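Local coordinates for protein inorganic pyrophosphatase (Shewanella sp. AS-11, PDB 6LL8) that probably hydrolyses inorganic diphosphate to two phosphates with divalent metal ions, as a type II (DHH-family) pyrophosphatase from a cold-adapted bacterium, at residues A[71-76]-A[145-150]; A[95-100]-A[301-306]; A[202-207]-A[292-297]. All blocks are in the same frame, centred on the assembly; numbering follows the deposited sequence.

Interaction 1 of 3, residues A[71-76]-A[145-150]; sequences IVDHSE and LSDTVI. With MG (magnesium ion), chain D; MG (magnesium ion), chain C; MG (magnesium ion), chain F; 2PN (imidodiphosphoric acid), chain I.
Asp-73 and Asp-147 face each other across the magnesium cluster of a DHH-family active site, joined through metal rather than by a direct bond. Asp-73 sits just past the end of strand 68-72, Asp-147 on the last turn of helix 134-147, and their carboxylates are the only groups of 71-76 and 145-150 that approach, OD1 of Asp-73 standing 4.3 Å from OD2 of Asp-147. Between these two oxygens lies the magnesium ion of chain D, which they meet from nearly opposite sides, about 164° apart. The carboxylate planes are turned by only some 30° from each other.

Each carboxylate also spreads its other oxygen to a second ion. With CG of Asp-73 swung anti to its amide nitrogen (chi1 -167°), OD2 reaches the magnesium of chain C at 2.0 Å, while OD1 of Asp-147 binds that of chain F at 2.2 Å. Both groups are thus bridging ligands, and the ions between them probably offset the closeness of the two acids. Asp-15 and His-95 also bind the shared ion; His-9 and Asp-13 also bind the chain C ion, and Asp-13 reaches the chain F ion with its other oxygen. A fluoride lies in a pocket lined by Asp-13, Asp-15, Asp-73 and Asp-147. Ser-16 OG is hydrogen-bonded to Asp-73 OD2.

Just beyond Asp-147 the helix stops in a Schellman motif with Val-149 at positive phi. Imidodiphosphate covers the cluster with one oxygen per metal: O3 stands 2.0 Å from the chain D magnesium, O1 meets the chain C ion and O2, at 2.3 Å, the chain F ion, which also holds two waters.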
loop_
_atom_site.group_PDB
_atom_site.type_symbol
_atom_site.label_atom_id
_atom_site.label_comp_id
_atom_site.label_asym_id
_atom_site.label_seq_id
_atom_site.Cartn_x
_atom_site.Cartn_y
_atom_site.Cartn_z
ATOM N N ILE A 71 -10.504 1.579 -9.545
ATOM C CA ILE A 71 -9.256 1.084 -8.945
ATOM C C ILE A 71 -8.742 2.138 -7.963
ATOM O O ILE A 71 -8.705 3.317 -8.280
ATOM C CB ILE A 71 -8.225 0.804 -10.039
ATOM C CG1 ILE A 71 -8.686 -0.287 -11.007
ATOM C CG2 ILE A 71 -6.840 0.519 -9.460
ATOM C CD1 ILE A 71 -8.670 -1.674 -10.478
ATOM N N VAL A 72 -8.260 1.682 -6.817
ATOM C CA VAL A 72 -7.647 2.537 -5.776
ATOM C C VAL A 72 -6.226 2.048 -5.529
ATOM O O VAL A 72 -5.999 0.858 -5.330
ATOM C CB VAL A 72 -8.495 2.481 -4.493
ATOM C CG1 VAL A 72 -7.923 3.357 -3.402
ATOM C CG2 VAL A 72 -9.937 2.847 -4.760
ATOM N N ASP A 73 -5.294 2.992 -5.444
ATOM C CA ASP A 73 -3.997 2.763 -4.772
ATOM C C ASP A 73 -3.062 1.846 -5.563
ATOM O O ASP A 73 -2.108 1.337 -4.958
ATOM C CB ASP A 73 -4.214 2.295 -3.341
ATOM C CG ASP A 73 -3.053 2.278 -2.400
ATOM O OD1 ASP A 73 -2.243 3.253 -2.383
ATOM O OD2 ASP A 73 -3.002 1.309 -1.629
ATOM N N HIS A 74 -3.246 1.711 -6.862
ATOM C CA HIS A 74 -2.263 1.105 -7.779
ATOM C C HIS A 74 -2.709 1.327 -9.215
ATOM O O HIS A 74 -3.869 1.683 -9.432
ATOM C CB HIS A 74 -2.094 -0.395 -7.508
ATOM C CG HIS A 74 -3.219 -1.208 -7.999
ATOM N ND1 HIS A 74 -3.155 -1.872 -9.216
ATOM C CD2 HIS A 74 -4.410 -1.457 -7.430
ATOM C CE1 HIS A 74 -4.332 -2.487 -9.346
ATOM N NE2 HIS A 74 -5.120 -2.294 -8.287
ATOM N N SER A 75 -1.850 0.980 -10.172
ATOM C CA SER A 75 -2.283 0.882 -11.570
ATOM C C SER A 75 -1.591 -0.277 -12.286
ATOM O O SER A 75 -1.202 -0.135 -13.456
ATOM C CB SER A 75 -2.145 2.183 -12.303
ATOM O OG SER A 75 -0.810 2.673 -12.301
ATOM N N GLU A 76 -1.502 -1.421 -11.607
ATOM C CA GLU A 76 -0.713 -2.578 -12.069
ATOM C C GLU A 76 -1.581 -3.794 -12.348
ATOM O O GLU A 76 -2.407 -4.171 -11.516
ATOM C CB GLU A 76 0.268 -3.015 -10.970
ATOM C CG GLU A 76 1.238 -1.946 -10.518
ATOM C CD GLU A 76 2.269 -1.488 -11.525
ATOM O OE1 GLU A 76 2.677 -2.271 -12.378
ATOM O OE2 GLU A 76 2.643 -0.316 -11.446
ATOM N N LEU A 145 -1.975 8.989 7.691
ATOM C CA LEU A 145 -0.931 8.839 8.724
ATOM C C LEU A 145 -0.129 7.569 8.492
ATOM O O LEU A 145 1.084 7.541 8.738
ATOM C CB LEU A 145 -1.584 8.828 10.100
ATOM C CG LEU A 145 -2.083 10.176 10.590
ATOM C CD1 LEU A 145 -3.051 9.948 11.738
ATOM C CD2 LEU A 145 -0.944 11.087 11.005
ATOM N N SER A 146 -0.761 6.493 8.047
ATOM C CA SER A 146 -0.072 5.215 7.788
ATOM C C SER A 146 0.828 5.356 6.565
ATOM O O SER A 146 2.031 5.052 6.644
ATOM C CB SER A 146 -1.077 4.107 7.626
ATOM O OG SER A 146 -0.384 2.894 7.549
ATOM N N ASP A 147 0.259 5.768 5.447
ATOM C CA ASP A 147 1.049 5.845 4.201
ATOM C C ASP A 147 2.207 6.824 4.314
ATOM O O ASP A 147 3.260 6.579 3.736
ATOM C CB ASP A 147 0.164 6.257 3.039
ATOM C CG ASP A 147 -0.351 5.092 2.233
ATOM O OD1 ASP A 147 -0.548 4.039 2.831
ATOM O OD2 ASP A 147 -0.670 5.253 1.025
ATOM N N THR A 148 2.038 7.912 5.050
ATOM C CA THR A 148 3.100 8.901 5.192
ATOM C C THR A 148 4.018 8.594 6.371
ATOM O O THR A 148 4.954 9.369 6.596
ATOM C CB THR A 148 2.567 10.310 5.333
ATOM O OG1 THR A 148 1.891 10.483 6.571
ATOM C CG2 THR A 148 1.718 10.743 4.162
ATOM N N VAL A 149 3.774 7.522 7.090
ATOM C CA VAL A 149 4.613 7.170 8.262
ATOM C C VAL A 149 4.636 8.367 9.221
ATOM O O VAL A 149 5.700 8.864 9.637
ATOM C CB VAL A 149 6.002 6.622 7.892
ATOM C CG1 VAL A 149 6.674 6.018 9.124
ATOM C CG2 VAL A 149 5.901 5.599 6.776
ATOM N N ILE A 150 3.461 8.842 9.585
ATOM C CA ILE A 150 3.342 9.975 10.531
ATOM C C ILE A 150 4.157 11.150 9.998
ATOM O O ILE A 150 4.846 11.860 10.758
ATOM C CB ILE A 150 3.715 9.605 11.976
ATOM C CG1 ILE A 150 3.444 8.144 12.352
ATOM C CG2 ILE A 150 2.996 10.561 12.920
ATOM C CD1 ILE A 150 3.939 7.735 13.744
HETATM MG MG MG D . -1.203 4.106 -0.705
HETATM MG MG MG C . -1.498 0.655 -0.485
HETATM MG MG MG F . -0.197 1.966 2.196
HETATM P P1 2PN I . 1.252 2.092 -0.687
HETATM O O1 2PN I . 0.297 1.022 -1.209
HETATM O O2 2PN I . 1.578 1.907 0.771
HETATM O O3 2PN I . 0.728 3.482 -0.992
HETATM N N1 2PN I . 2.651 1.925 -1.536
HETATM P P2 2PN I . 4.178 1.411 -1.179
HETATM O O4 2PN I . 4.484 0.365 -2.248
HETATM O O5 2PN I . 4.160 0.790 0.201
HETATM O O6 2PN I . 5.097 2.604 -1.275
HETATM O O HOH W 1 1.617 1.188 3.525
HETATM O O HOH W 2 -1.841 1.981 3.957
#

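Interaction 2 of 3, residues A[95-100]-A[301-306]; sequences HHKLGD and ALQDAF. With MG (magnesium ion), chain D; CA (calcium ion), chain H; 2PN (imidodiphosphoric acid), chain I.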
loop_
_atom_site.group_PDB
_atom_site.type_symbol
_atom_site.label_atom_id
_atom_site.label_comp_id
_atom_site.label_asym_id
_atom_site.label_seq_id
_atom_site.Cartn_x
_atom_site.Cartn_y
_atom_site.Cartn_z
ATOM N N HIS A 95 -1.502 7.179 -6.273
ATOM C CA HIS A 95 -0.284 7.968 -6.005
ATOM C C HIS A 95 0.976 7.149 -6.305
ATOM O O HIS A 95 2.028 7.434 -5.753
ATOM C CB HIS A 95 -0.307 8.510 -4.579
ATOM C CG HIS A 95 -0.277 7.492 -3.474
ATOM N ND1 HIS A 95 0.486 7.701 -2.354
ATOM C CD2 HIS A 95 -0.946 6.333 -3.254
ATOM C CE1 HIS A 95 0.266 6.684 -1.513
ATOM N NE2 HIS A 95 -0.599 5.830 -2.014
ATOM N N HIS A 96 0.859 6.141 -7.167
ATOM C CA HIS A 96 1.989 5.318 -7.628
ATOM C C HIS A 96 2.409 5.699 -9.040
ATOM O O HIS A 96 1.700 6.448 -9.735
ATOM C CB HIS A 96 1.632 3.821 -7.593
ATOM C CG HIS A 96 1.519 3.273 -6.211
ATOM N ND1 HIS A 96 0.349 3.358 -5.452
ATOM C CD2 HIS A 96 2.420 2.619 -5.427
ATOM C CE1 HIS A 96 0.578 2.795 -4.265
ATOM N NE2 HIS A 96 1.825 2.321 -4.228
ATOM N N LYS A 97 3.523 5.136 -9.477
ATOM C CA LYS A 97 3.906 5.142 -10.881
ATOM C C LYS A 97 2.761 4.641 -11.740
ATOM O O LYS A 97 1.868 3.918 -11.271
ATOM C CB LYS A 97 5.129 4.249 -11.057
ATOM C CG LYS A 97 4.873 2.753 -10.963
ATOM C CD LYS A 97 6.180 1.973 -10.997
ATOM C CE LYS A 97 6.029 0.484 -10.828
ATOM N NZ LYS A 97 5.318 -0.155 -11.957
ATOM N N LEU A 98 2.824 4.992 -13.013
ATOM C CA LEU A 98 1.837 4.494 -13.978
ATOM C C LEU A 98 2.236 3.088 -14.403
ATOM O O LEU A 98 3.282 2.892 -15.013
ATOM C CB LEU A 98 1.755 5.419 -15.177
ATOM C CG LEU A 98 0.705 5.050 -16.210
ATOM C CD1 LEU A 98 -0.690 5.017 -15.595
ATOM C CD2 LEU A 98 0.751 6.002 -17.377
ATOM N N GLY A 99 1.401 2.134 -14.037
ATOM C CA GLY A 99 1.619 0.733 -14.356
ATOM C C GLY A 99 0.975 0.329 -15.643
ATOM O O GLY A 99 0.569 1.146 -16.477
ATOM N N ASP A 100 0.879 -0.993 -15.822
ATOM C CA ASP A 100 0.513 -1.595 -17.114
ATOM C C ASP A 100 -0.970 -1.916 -17.227
ATOM O O ASP A 100 -1.356 -2.516 -18.229
ATOM C CB ASP A 100 1.417 -2.775 -17.407
ATOM C CG ASP A 100 1.411 -3.881 -16.386
ATOM O OD1 ASP A 100 0.825 -3.724 -15.319
ATOM O OD2 ASP A 100 2.097 -4.921 -16.709
ATOM N N ALA A 301 14.399 2.849 -8.816
ATOM C CA ALA A 301 15.777 2.480 -9.194
ATOM C C ALA A 301 15.809 1.030 -9.654
ATOM O O ALA A 301 16.605 0.698 -10.516
ATOM C CB ALA A 301 16.741 2.710 -8.057
ATOM N N LEU A 302 15.003 0.168 -9.045
ATOM C CA LEU A 302 14.961 -1.249 -9.483
ATOM C C LEU A 302 14.384 -1.329 -10.888
ATOM O O LEU A 302 14.932 -2.042 -11.742
ATOM C CB LEU A 302 14.092 -2.126 -8.595
ATOM C CG LEU A 302 14.670 -2.561 -7.269
ATOM C CD1 LEU A 302 13.574 -3.209 -6.460
ATOM C CD2 LEU A 302 15.823 -3.531 -7.449
ATOM N N GLN A 303 13.268 -0.644 -11.114
ATOM C CA GLN A 303 12.583 -0.730 -12.422
ATOM C C GLN A 303 13.540 -0.199 -13.484
ATOM O O GLN A 303 13.680 -0.810 -14.555
ATOM C CB GLN A 303 11.224 -0.023 -12.383
ATOM C CG GLN A 303 10.496 -0.196 -13.701
ATOM C CD GLN A 303 9.026 -0.070 -13.504
ATOM O OE1 GLN A 303 8.478 -0.731 -12.611
ATOM N NE2 GLN A 303 8.431 0.785 -14.348
ATOM N N ASP A 304 14.215 0.893 -13.202
ATOM C CA ASP A 304 15.131 1.478 -14.195
ATOM C C ASP A 304 16.273 0.490 -14.465
ATOM O O ASP A 304 16.682 0.391 -15.650
ATOM C CB ASP A 304 15.611 2.845 -13.740
ATOM C CG ASP A 304 14.583 3.953 -13.785
ATOM O OD1 ASP A 304 13.509 3.786 -14.457
ATOM O OD2 ASP A 304 14.848 4.956 -13.110
ATOM N N ALA A 305 16.751 -0.239 -13.447
ATOM C CA ALA A 305 17.869 -1.199 -13.595
ATOM C C ALA A 305 17.462 -2.380 -14.475
ATOM O O ALA A 305 18.316 -2.904 -15.194
ATOM C CB ALA A 305 18.388 -1.744 -12.291
ATOM N N PHE A 306 16.224 -2.827 -14.380
ATOM C CA PHE A 306 15.706 -3.906 -15.240
ATOM C C PHE A 306 15.437 -3.402 -16.663
ATOM O O PHE A 306 15.415 -4.253 -17.545
ATOM C CB PHE A 306 14.425 -4.483 -14.647
ATOM C CG PHE A 306 14.632 -5.487 -13.550
ATOM C CD1 PHE A 306 14.954 -6.800 -13.857
ATOM C CD2 PHE A 306 14.468 -5.158 -12.222
ATOM C CE1 PHE A 306 15.109 -7.737 -12.853
ATOM C CE2 PHE A 306 14.611 -6.107 -11.226
ATOM C CZ PHE A 306 14.952 -7.392 -11.541
HETATM MG MG MG D . -1.203 4.106 -0.705
HETATM CA CA CA H . -0.532 1.869 -18.842
HETATM P P1 2PN I . 1.252 2.092 -0.687
HETATM O O1 2PN I . 0.297 1.022 -1.209
HETATM O O2 2PN I . 1.578 1.907 0.771
HETATM O O3 2PN I . 0.728 3.482 -0.992
HETATM N N1 2PN I . 2.651 1.925 -1.536
HETATM P P2 2PN I . 4.178 1.411 -1.179
HETATM O O4 2PN I . 4.484 0.365 -2.248
HETATM O O5 2PN I . 4.160 0.790 0.201
HETATM O O6 2PN I . 5.097 2.604 -1.275
HETATM O O HOH W 3 6.661 -2.692 -12.209
#
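Two torsions aim the ammonium of Lys-97 at Gln-303: chi1 of 73° tucks CG between the backbone N and the carbonyl carbon, and after a straight run a final bend at chi4 (66°) turns NZ aside. Gln-303 answers from the opposite direction, its CG anti to the amide nitrogen and the chain extended beyond it, which carries the side-chain amide out to the lysine, its oxygen nearest. OE1 lies against the end of the lysine, 3.3 Å from CE, and its hydrogen bond from NZ is weak.

A water bridges the same two polar atoms. It accepts from NZ of Lys-97 at 2.9 Å and donates to OE1 of Gln-303 at 2.7 Å, closing a small triangle beside the direct pair. The stronger partner of the ammonium is Glu-76, whose OE2 forms a salt bridge with it; Gln-303 is the lesser partner in a surface contact.

The residues before and after Lys-97 in this loop bind ligand and metal. His-95 NE2 binds the chain D magnesium at 2.2 Å. His-96 NE2 accepts a hydrogen bond from the bridging nitrogen N1 of imidodiphosphate, 2.8 Å long and bent to 159°, with N1 at the ring edge; Asp-94 OD1 holds the other ring nitrogen, ND1, as a second-shell partner. Farther on, the carbonyl oxygen of Gly-99 binds a calcium ion, shared with that of Leu-101.

In the fold, the contact ties the loop between strands 88-94 and 108-111 to helix 294-307. Val-299 of that helix also touches Lys-97, while Ala-301 and Ala-305 pack on helix 272-277 and Phe-306 touches Met-208 of strand 203-208.

Interaction 3 of 3, residues A[202-207]-A[292-297]; sequences DFKDFN and LSRKKQ. With 2PN (imidodiphosphoric acid), chain I.
Arg-294 supplies the polar link between the two segments, holding Asp-202 through both terminal nitrogens, each bonded to a different oxygen. NH1 gives a nearly straight bond (172°) to the backbone O of Asp-202 at 2.9 Å, and NH2 makes a salt bridge to OD1 of the same residue at 3.0 Å. Both acceptors lie in the guanidinium plane, yet the carboxylate stands almost perpendicular to it, 83° between planes, and OD1 is met from above its own plane.

Nonpolar contact is lighter. The aliphatic chain of Lys-204, fully extended, crosses the guanidinium obliquely with CD over one face, and Phe-206 brings CZ near Arg-294 CD.

The largest set of bonds goes to imidodiphosphate. A turn at chi3 (51°) points NE of Arg-294 to ligand O4 at 2.8 Å, and NH2, besides serving Asp-202, reaches O5 at 3.0 Å. Lys-204 NZ spans both phosphoryl groups, with O1 at 2.7 Å and O4 as its second acceptor. Lys-295 does likewise from roughly the other side of the bridging nitrogen, its NZ bonding to O3 at 2.9 Å and also to O6; its backbone N adds a further bond to O6.

At the start of helix 294-307, Ser-293 is the N-cap and accepts from Lys-296 N through OG; separately, Gln-297 OE1 accepts from the backbone N of both Leu-292 and Ser-293.

The chemistry is that of an anion pocket: three cationic side chains and an amide at a helix N-terminus line the ligand, whose P1 oxygens also bind magnesium. They probably offset its negative charge, with Asp-202 fixing how the guanidinium is turned.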
loop_
_atom_site.group_PDB
_atom_site.type_symbol
_atom_site.label_atom_id
_atom_site.label_comp_id
_atom_site.label_asym_id
_atom_site.label_seq_id
_atom_site.Cartn_x
_atom_site.Cartn_y
_atom_site.Cartn_z
ATOM N N ASP A 202 2.468 -7.329 3.657
ATOM C CA ASP A 202 2.484 -6.062 2.906
ATOM C C ASP A 202 3.353 -6.278 1.688
ATOM O O ASP A 202 4.431 -5.667 1.573
ATOM C CB ASP A 202 2.963 -4.936 3.793
ATOM C CG ASP A 202 3.000 -3.561 3.190
ATOM O OD1 ASP A 202 2.457 -3.401 2.082
ATOM O OD2 ASP A 202 3.519 -2.658 3.919
ATOM N N PHE A 203 2.900 -7.170 0.843
ATOM C CA PHE A 203 3.672 -7.735 -0.268
ATOM C C PHE A 203 3.044 -7.363 -1.587
ATOM O O PHE A 203 1.815 -7.450 -1.706
ATOM C CB PHE A 203 3.709 -9.255 -0.092
ATOM C CG PHE A 203 4.472 -9.978 -1.170
ATOM C CD1 PHE A 203 3.818 -10.382 -2.321
ATOM C CD2 PHE A 203 5.825 -10.224 -1.021
ATOM C CE1 PHE A 203 4.510 -11.047 -3.313
ATOM C CE2 PHE A 203 6.519 -10.869 -2.044
ATOM C CZ PHE A 203 5.850 -11.266 -3.174
ATOM N N LYS A 204 3.876 -6.985 -2.548
ATOM C CA LYS A 204 3.428 -6.655 -3.899
ATOM C C LYS A 204 4.348 -7.298 -4.918
ATOM O O LYS A 204 5.568 -7.277 -4.755
ATOM C CB LYS A 204 3.436 -5.149 -4.130
ATOM C CG LYS A 204 2.441 -4.399 -3.248
ATOM C CD LYS A 204 2.556 -2.899 -3.448
ATOM C CE LYS A 204 1.561 -2.135 -2.582
ATOM N NZ LYS A 204 1.706 -0.686 -2.792
ATOM N N ASP A 205 3.758 -7.811 -5.976
ATOM C CA ASP A 205 4.482 -8.242 -7.177
ATOM C C ASP A 205 4.525 -7.096 -8.176
ATOM O O ASP A 205 3.544 -6.344 -8.347
ATOM C CB ASP A 205 3.860 -9.474 -7.811
ATOM C CG ASP A 205 4.284 -10.785 -7.194
ATOM O OD1 ASP A 205 5.477 -10.907 -6.846
ATOM O OD2 ASP A 205 3.444 -11.688 -7.065
ATOM N N PHE A 206 5.637 -7.022 -8.868
ATOM C CA PHE A 206 5.920 -6.046 -9.932
ATOM C C PHE A 206 6.406 -6.794 -11.151
ATOM O O PHE A 206 7.300 -7.642 -11.044
ATOM C CB PHE A 206 7.010 -5.072 -9.494
ATOM C CG PHE A 206 6.601 -4.238 -8.308
ATOM C CD1 PHE A 206 6.791 -4.705 -7.017
ATOM C CD2 PHE A 206 5.962 -3.024 -8.483
ATOM C CE1 PHE A 206 6.371 -3.980 -5.925
ATOM C CE2 PHE A 206 5.566 -2.282 -7.384
ATOM C CZ PHE A 206 5.750 -2.766 -6.104
ATOM N N ASN A 207 5.891 -6.412 -12.304
ATOM C CA ASN A 207 6.468 -6.816 -13.605
ATOM C C ASN A 207 7.463 -5.741 -14.024
ATOM O O ASN A 207 7.040 -4.607 -14.360
ATOM C CB ASN A 207 5.352 -6.967 -14.623
ATOM C CG ASN A 207 5.862 -7.390 -15.965
ATOM O OD1 ASN A 207 7.051 -7.469 -16.182
ATOM N ND2 ASN A 207 4.944 -7.629 -16.864
ATOM N N LEU A 292 12.401 4.566 3.681
ATOM C CA LEU A 292 11.064 4.272 4.238
ATOM C C LEU A 292 10.094 3.823 3.147
ATOM O O LEU A 292 9.189 3.044 3.459
ATOM C CB LEU A 292 10.478 5.495 4.964
ATOM C CG LEU A 292 11.147 5.879 6.275
ATOM C CD1 LEU A 292 10.617 7.229 6.768
ATOM C CD2 LEU A 292 10.944 4.815 7.343
ATOM N N SER A 293 10.164 4.423 1.969
ATOM C CA SER A 293 9.112 4.336 0.943
ATOM C C SER A 293 9.452 3.331 -0.158
ATOM O O SER A 293 10.454 3.520 -0.886
ATOM C CB SER A 293 8.925 5.673 0.313
ATOM O OG SER A 293 8.075 5.585 -0.819
ATOM N N ARG A 294 8.612 2.330 -0.332
ATOM C CA ARG A 294 8.789 1.402 -1.459
ATOM C C ARG A 294 8.547 2.128 -2.777
ATOM O O ARG A 294 9.379 2.044 -3.697
ATOM C CB ARG A 294 7.897 0.181 -1.234
ATOM C CG ARG A 294 7.909 -0.841 -2.370
ATOM C CD ARG A 294 7.219 -2.141 -2.025
ATOM N NE ARG A 294 5.901 -1.910 -1.501
ATOM C CZ ARG A 294 5.251 -2.678 -0.634
ATOM N NH1 ARG A 294 5.654 -3.910 -0.375
ATOM N NH2 ARG A 294 4.180 -2.202 -0.023
ATOM N N LYS A 295 7.442 2.863 -2.911
ATOM C CA LYS A 295 7.119 3.483 -4.215
ATOM C C LYS A 295 8.175 4.521 -4.622
ATOM O O LYS A 295 8.379 4.687 -5.818
ATOM C CB LYS A 295 5.727 4.130 -4.242
ATOM C CG LYS A 295 5.596 5.406 -3.425
ATOM C CD LYS A 295 4.252 6.130 -3.607
ATOM C CE LYS A 295 3.033 5.332 -3.216
ATOM N NZ LYS A 295 3.054 4.933 -1.785
ATOM N N LYS A 296 8.808 5.214 -3.675
ATOM C CA LYS A 296 9.680 6.346 -4.044
ATOM C C LYS A 296 11.147 5.977 -3.979
ATOM O O LYS A 296 11.937 6.483 -4.780
ATOM C CB LYS A 296 9.368 7.556 -3.175
ATOM C CG LYS A 296 10.054 8.835 -3.549
ATOM C CD LYS A 296 9.554 10.010 -2.747
ATOM C CE LYS A 296 10.326 11.293 -2.960
ATOM N NZ LYS A 296 10.232 11.762 -4.344
ATOM N N GLN A 297 11.543 5.128 -3.045
ATOM C CA GLN A 297 12.961 4.873 -2.754
ATOM C C GLN A 297 13.412 3.482 -3.160
ATOM O O GLN A 297 14.613 3.235 -3.153
ATOM C CB GLN A 297 13.271 5.125 -1.292
ATOM C CG GLN A 297 13.022 6.578 -0.865
ATOM C CD GLN A 297 13.186 6.727 0.618
ATOM O OE1 GLN A 297 12.367 6.255 1.414
ATOM N NE2 GLN A 297 14.278 7.344 1.028
HETATM P P1 2PN I . 1.252 2.092 -0.687
HETATM O O1 2PN I . 0.297 1.022 -1.209
HETATM O O2 2PN I . 1.578 1.907 0.771
HETATM O O3 2PN I . 0.728 3.482 -0.992
HETATM N N1 2PN I . 2.651 1.925 -1.536
HETATM P P2 2PN I . 4.178 1.411 -1.179
HETATM O O4 2PN I . 4.484 0.365 -2.248
HETATM O O5 2PN I . 4.160 0.790 0.201
HETATM O O6 2PN I . 5.097 2.604 -1.275
#

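In the fold
Interactions 1 and 3 meet round one imidodiphosphate, and the loop of interaction 2 reaches it with His-95 and His-96. Interaction 1, near the centre of the chain, lies within the part built on the parallel sheet and its helices; interaction 3, about 10 Å away between centres, belongs to the DHHA2 part, joining edge strand 203-208 of the mixed sheet to helix 294-307. Interaction 2, its centre about 9 Å from that of interaction 3 and about 15 Å from that of interaction 1, bridges the two parts through that same helix. Along the chain, interactions 1 and 2 interleave, and interaction 3 falls between the ends of interaction 2. The substrate analogue therefore sits in the cleft between two domains.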